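Local coordinates for Es1 family protein (Ehrlichia chaffeensis, PDB 3L3B), which is of unknown function but belongs to the DJ-1/PfpI family, has an amidotransferase-like domain and may act in isoprenoid biosynthesis, at residues E88-R91 with S96-D99; A31-G34 with E40-E43. One frame throughout, in Å; residues are numbered along the deposited sequence.

Contact 1: residues E88-R91 with S96-D99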
ATOM      1  N   GLU B  88       5.065 -11.587  -5.730  1.00  8.94           N
ATOM      2  CA  GLU B  88       4.063 -10.529  -5.532  1.00  8.18           C
ATOM      3  C   GLU B  88       4.217  -9.699  -4.233  1.00  8.04           C
ATOM      4  O   GLU B  88       4.015  -8.491  -4.224  1.00  6.86           O
ATOM      5  CB  GLU B  88       2.661 -11.109  -5.641  1.00  7.87           C
ATOM      6  CG  GLU B  88       2.323 -11.724  -7.000  1.00  8.82           C
ATOM      7  CD  GLU B  88       2.776 -10.913  -8.188  1.00 10.81           C
ATOM      8  OE1 GLU B  88       2.424  -9.703  -8.240  1.00  7.91           O
ATOM      9  OE2 GLU B  88       3.476 -11.476  -9.068  1.00 10.07           O
ATOM     10  N   SER B  89       4.554 -10.356  -3.124  1.00  8.42           N
ATOM     11  CA  SER B  89       4.837  -9.677  -1.897  1.00  7.62           C
ATOM     12  C   SER B  89       5.978  -8.683  -2.036  1.00  7.54           C
ATOM     13  O   SER B  89       5.989  -7.674  -1.329  1.00  7.14           O
ATOM     14  CB  SER B  89       5.197 -10.682  -0.749  1.00  7.21           C
ATOM     15  OG  SER B  89       4.118 -11.565  -0.465  1.00  9.86           O
ATOM     16  N   ALA B  90       6.943  -8.958  -2.912  1.00  7.41           N
ATOM     17  CA  ALA B  90       8.021  -8.015  -3.171  1.00  8.18           C
ATOM     18  C   ALA B  90       7.530  -6.630  -3.652  1.00  8.30           C
ATOM     19  O   ALA B  90       8.269  -5.647  -3.518  1.00  8.37           O
ATOM     20  CB  ALA B  90       9.045  -8.613  -4.221  1.00  8.73           C
ATOM     21  N   ARG B  91       6.308  -6.546  -4.203  1.00  7.36           N
ATOM     22  CA  ARG B  91       5.708  -5.257  -4.537  1.00  7.72           C
ATOM     23  C   ARG B  91       5.498  -4.434  -3.297  1.00  7.94           C
ATOM     24  O   ARG B  91       5.938  -3.323  -3.238  1.00  9.41           O
ATOM     25  CB  ARG B  91       4.412  -5.420  -5.333  1.00  7.11           C
ATOM     26  CG  ARG B  91       4.688  -6.112  -6.699  1.00  6.86           C
ATOM     27  CD  ARG B  91       3.442  -6.562  -7.471  1.00  6.58           C
ATOM     28  NE  ARG B  91       3.869  -7.075  -8.780  1.00  6.28           N
ATOM     29  CZ  ARG B  91       4.096  -6.304  -9.862  1.00  5.64           C
ATOM     30  NH1 ARG B  91       3.863  -5.005  -9.797  1.00  8.11           N
ATOM     31  NH2 ARG B  91       4.560  -6.845 -10.991  1.00  7.26           N
ATOM     32  N   SER B  96      12.360  -5.849  -0.865  1.00 12.79           N
ATOM     33  CA  SER B  96      13.093  -6.356   0.275  1.00 12.60           C
ATOM     34  C   SER B  96      12.245  -7.377   0.965  1.00 12.53           C
ATOM     35  O   SER B  96      11.732  -7.128   2.037  1.00 11.65           O
ATOM     36  CB  SER B  96      13.453  -5.222   1.241  1.00 13.12           C
ATOM     37  OG  SER B  96      14.200  -4.238   0.547  1.00 12.10           O
ATOM     38  N   VAL B  97      12.012  -8.497   0.293  1.00 12.83           N
ATOM     39  CA  VAL B  97      11.221  -9.579   0.873  1.00 11.89           C
ATOM     40  C   VAL B  97      12.066 -10.837   0.795  1.00 12.07           C
ATOM     41  O   VAL B  97      12.796 -11.054  -0.164  1.00  9.82           O
ATOM     42  CB  VAL B  97       9.784  -9.752   0.226  1.00 12.42           C
ATOM     43  CG1 VAL B  97       9.844 -10.291  -1.192  1.00 11.44           C
ATOM     44  CG2 VAL B  97       8.901 -10.682   1.095  1.00 11.22           C
ATOM     45  N   TYR B  98      11.982 -11.644   1.843  1.00 12.58           N
ATOM     46  CA  TYR B  98      12.852 -12.803   2.022  1.00 13.46           C
ATOM     47  C   TYR B  98      11.986 -14.054   2.104  1.00 13.67           C
ATOM     48  O   TYR B  98      10.856 -14.009   2.560  1.00 13.10           O
ATOM     49  CB  TYR B  98      13.655 -12.638   3.331  1.00 14.82           C
ATOM     50  CG  TYR B  98      14.613 -11.437   3.367  1.00 18.18           C
ATOM     51  CD1 TYR B  98      16.010 -11.626   3.400  1.00 23.05           C
ATOM     52  CD2 TYR B  98      14.130 -10.130   3.369  1.00 22.73           C
ATOM     53  CE1 TYR B  98      16.898 -10.535   3.426  1.00 25.44           C
ATOM     54  CE2 TYR B  98      15.009  -9.018   3.364  1.00 26.76           C
ATOM     55  CZ  TYR B  98      16.388  -9.231   3.407  1.00 28.67           C
ATOM     56  OH  TYR B  98      17.236  -8.144   3.439  1.00 30.46           O
ATOM     57  N   ASP B  99      12.515 -15.185   1.678  1.00 14.30           N
ATOM     58  CA  ASP B  99      11.818 -16.454   1.815  1.00 14.57           C
ATOM     59  C   ASP B  99      11.587 -16.729   3.291  1.00 14.93           C
ATOM     60  O   ASP B  99      12.495 -16.567   4.108  1.00 15.43           O
ATOM     61  CB  ASP B  99      12.629 -17.569   1.141  1.00 15.47           C
ATOM     62  CG  ASP B  99      11.880 -18.942   1.095  1.00 16.63           C
ATOM     63  OD1 ASP B  99      11.104 -19.275   1.988  1.00 15.98           O
ATOM     64  OD2 ASP B  99      12.087 -19.683   0.114  1.00 23.70           O
TER
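Val97 reaches the helix through both of its methyl groups, one for each of two consecutive residues. CG1 comes up against Ala90 and lies 3.5 Å from Ala90 CA and 3.6 Å from Ala90 CB, so that it touches the backbone as well as the methyl. CG2 approaches Ser89 more loosely, 4.1 Å from Ser89 CB. The valine is set for this by its first torsion (chi1 70°), which places CG1 between the backbone N and the carbonyl carbon and CG2 anti to the N. Only carbon meets carbon here, since the hydroxyl of Ser89 is turned back along its own helix and hydrogen-bonds through OG to the carbonyl O of Ile85, which satisfies a buried polar group. In the fold this is the end of a beta-alpha-beta crossover: helix 85-92 packs on the mostly parallel sheet of the DJ-1/PfpI domain, and strand 97-99 is the outermost strand at that end of the sheet within the chain. Tyr98 joins it to strand 56-62 by backbone hydrogen bonds with Cys60 and Ala62, while the side chain of Val97 also rests on Cys60. On the helix, Arg91 NE forms a salt bridge with Glu88 OE1 (3.0 Å); as a hydrogen bond it is weak, bent to 125°. Both side chains continue into the second subunit, Glu88 to its Arg83 and Arg91 to its Asp37.

Contact 2: residues A31-G34 with E40-E43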
ATOM      1  N   ALA B  31       1.332 -12.331   2.219  1.00 10.25           N
ATOM      2  CA  ALA B  31       0.706 -13.432   1.518  1.00 10.21           C
ATOM      3  C   ALA B  31       0.434 -13.129   0.056  1.00  9.82           C
ATOM      4  O   ALA B  31      -0.299 -13.882  -0.544  1.00  8.42           O
ATOM      5  CB  ALA B  31      -0.621 -13.832   2.198  1.00 10.28           C
ATOM      6  N   GLY B  32       0.998 -12.038  -0.493  1.00 10.18           N
ATOM      7  CA  GLY B  32       0.760 -11.640  -1.863  1.00  9.58           C
ATOM      8  C   GLY B  32       0.516 -10.127  -1.851  1.00  9.80           C
ATOM      9  O   GLY B  32       0.855  -9.442  -0.910  1.00 10.53           O
ATOM     10  N   CYS B  33      -0.037  -9.589  -2.911  1.00  9.72           N
ATOM     11  CA  CYS B  33      -0.213  -8.133  -2.984  1.00  9.24           C
ATOM     12  C   CYS B  33      -1.601  -7.799  -3.482  1.00  8.71           C
ATOM     13  O   CYS B  33      -1.810  -7.536  -4.672  1.00  9.43           O
ATOM     14  CB  CYS B  33       0.864  -7.575  -3.890  1.00  9.90           C
ATOM     15  SG  CYS B  33       0.819  -5.809  -4.090  1.00 10.96           S
ATOM     16  N   GLY B  34      -2.554  -7.804  -2.575  1.00  7.06           N
ATOM     17  CA  GLY B  34      -3.971  -7.558  -2.912  1.00  8.07           C
ATOM     18  C   GLY B  34      -4.942  -8.188  -1.939  1.00  7.95           C
ATOM     19  O   GLY B  34      -4.773  -9.339  -1.557  1.00  9.00           O
ATOM     20  N   GLU B  40      -3.747  -7.585   2.333  1.00  9.75           N
ATOM     21  CA  GLU B  40      -4.422  -6.285   2.231  1.00 10.30           C
ATOM     22  C   GLU B  40      -3.319  -5.217   2.204  1.00  9.75           C
ATOM     23  O   GLU B  40      -2.499  -5.079   3.105  1.00 10.07           O
ATOM     24  CB  GLU B  40      -5.347  -6.105   3.432  1.00 11.24           C
ATOM     25  CG  GLU B  40      -6.646  -5.336   3.186  1.00 12.45           C
ATOM     26  CD  GLU B  40      -6.412  -3.998   2.626  1.00 18.91           C
ATOM     27  OE1 GLU B  40      -7.203  -3.599   1.709  1.00 18.89           O
ATOM     28  OE2 GLU B  40      -5.423  -3.355   3.091  1.00 19.57           O
ATOM     29  N   ILE B  41      -3.249  -4.528   1.102  1.00  9.40           N
ATOM     30  CA  ILE B  41      -2.144  -3.593   0.801  1.00  9.38           C
ATOM     31  C   ILE B  41      -2.167  -2.415   1.765  1.00  9.10           C
ATOM     32  O   ILE B  41      -1.109  -2.003   2.216  1.00  9.03           O
ATOM     33  CB  ILE B  41      -2.224  -3.125  -0.641  1.00  8.47           C
ATOM     34  CG1 ILE B  41      -1.959  -4.261  -1.637  1.00 11.14           C
ATOM     35  CG2 ILE B  41      -1.302  -1.911  -0.901  1.00 11.06           C
ATOM     36  CD1 ILE B  41      -2.417  -3.868  -3.088  1.00 10.52           C
ATOM     37  N   ARG B  42      -3.347  -1.891   2.108  1.00  8.84           N
ATOM     38  CA  ARG B  42      -3.401  -0.750   3.008  1.00  9.42           C
ATOM     39  C   ARG B  42      -2.966  -1.145   4.407  1.00  8.88           C
ATOM     40  O   ARG B  42      -2.162  -0.454   5.014  1.00  9.22           O
ATOM     41  CB  ARG B  42      -4.777  -0.108   3.013  1.00  9.36           C
ATOM     42  CG  ARG B  42      -5.121   0.424   1.658  1.00 13.17           C
ATOM     43  CD  ARG B  42      -6.605   0.456   1.486  1.00 14.40           C
ATOM     44  NE  ARG B  42      -6.948   0.851   0.136  1.00 15.05           N
ATOM     45  CZ  ARG B  42      -7.980   1.621  -0.175  1.00 14.09           C
ATOM     46  NH1 ARG B  42      -8.796   2.073   0.764  1.00 12.44           N
ATOM     47  NH2 ARG B  42      -8.202   1.897  -1.439  1.00 15.11           N
ATOM     48  N   GLU B  43      -3.447  -2.278   4.879  1.00  7.91           N
ATOM     49  CA  GLU B  43      -3.011  -2.815   6.170  1.00  9.52           C
ATOM     50  C   GLU B  43      -1.502  -3.036   6.235  1.00  9.52           C
ATOM     51  O   GLU B  43      -0.851  -2.728   7.284  1.00  9.73           O
ATOM     52  CB  GLU B  43      -3.761  -4.091   6.561  1.00  9.54           C
ATOM     53  CG  GLU B  43      -5.261  -3.920   6.626  1.00 11.74           C
ATOM     54  CD  GLU B  43      -6.024  -5.243   6.868  1.00 13.88           C
ATOM     55  OE1 GLU B  43      -5.395  -6.333   7.067  1.00 13.72           O
ATOM     56  OE2 GLU B  43      -7.276  -5.183   6.821  1.00 12.68           O
TER
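Cys33 SG lies alongside the CG1-CD1 end of Ile41, 3.9 Å from Ile41 CD1 and 4.0 Å from Ile41 CG1. Ile41 CG1 sits over the face of the Cys33-Gly34 peptide, 3.7 Å from Gly34 N, and its bond to CD1 crosses the loop roughly in line with the Cys33 carbonyl, so that CD1 stays near Gly34 N. That course follows from CG1 standing anti to the carbonyl carbon (chi1 -67°), with chi2 extended. Cys33 leaves its backbone heading away from 40-43, and SG, anti to the N, is what meets the isoleucine. The loop follows strand 24-29, an inner strand of the mostly parallel sheet between 56-62 and 110-113, and leads into helix 41-53, the first helix of this DJ-1/PfpI-type alpha/beta fold. Glu40 is the N-cap of that helix. Its carboxylate folds over the first turn, where OE2 receives Glu43 N at 2.9 Å and 166°, nearly along the C-O axis, and Arg42 N at 2.7 Å in a weak bond bent to 117°. The other oxygen, OE1, is paired with Arg94 of the second subunit, and this arginine together with the two N-H groups would probably stabilise the negative charge. Across the subunit boundary Cys33 packs on Cys33 of the second subunit and Ile41 on its own counterpart, while Cys33 O accepts from Arg91 NH1 of that subunit.

In the fold
From the N terminus the chain leaves strand 24-29, and contact 2 closes the short loop that carries it into helix 41-53. It then runs through strand 56-62 and the small hairpin 70-79 to helix 85-92, where contact 1 closes the turn into strand 97-99, outermost at its end of the chain's sheet. The two loops follow in series and neither encloses nor crosses the other. In space their centres are about 12 Å apart and their segments touch: Ser89 OG packs against Gly32 N, and Arg91 CB against Cys33 SG. Helix 85-92 therefore lies between strand 97-99 and the loop after strand 24-29, and both contacts reach the second subunit.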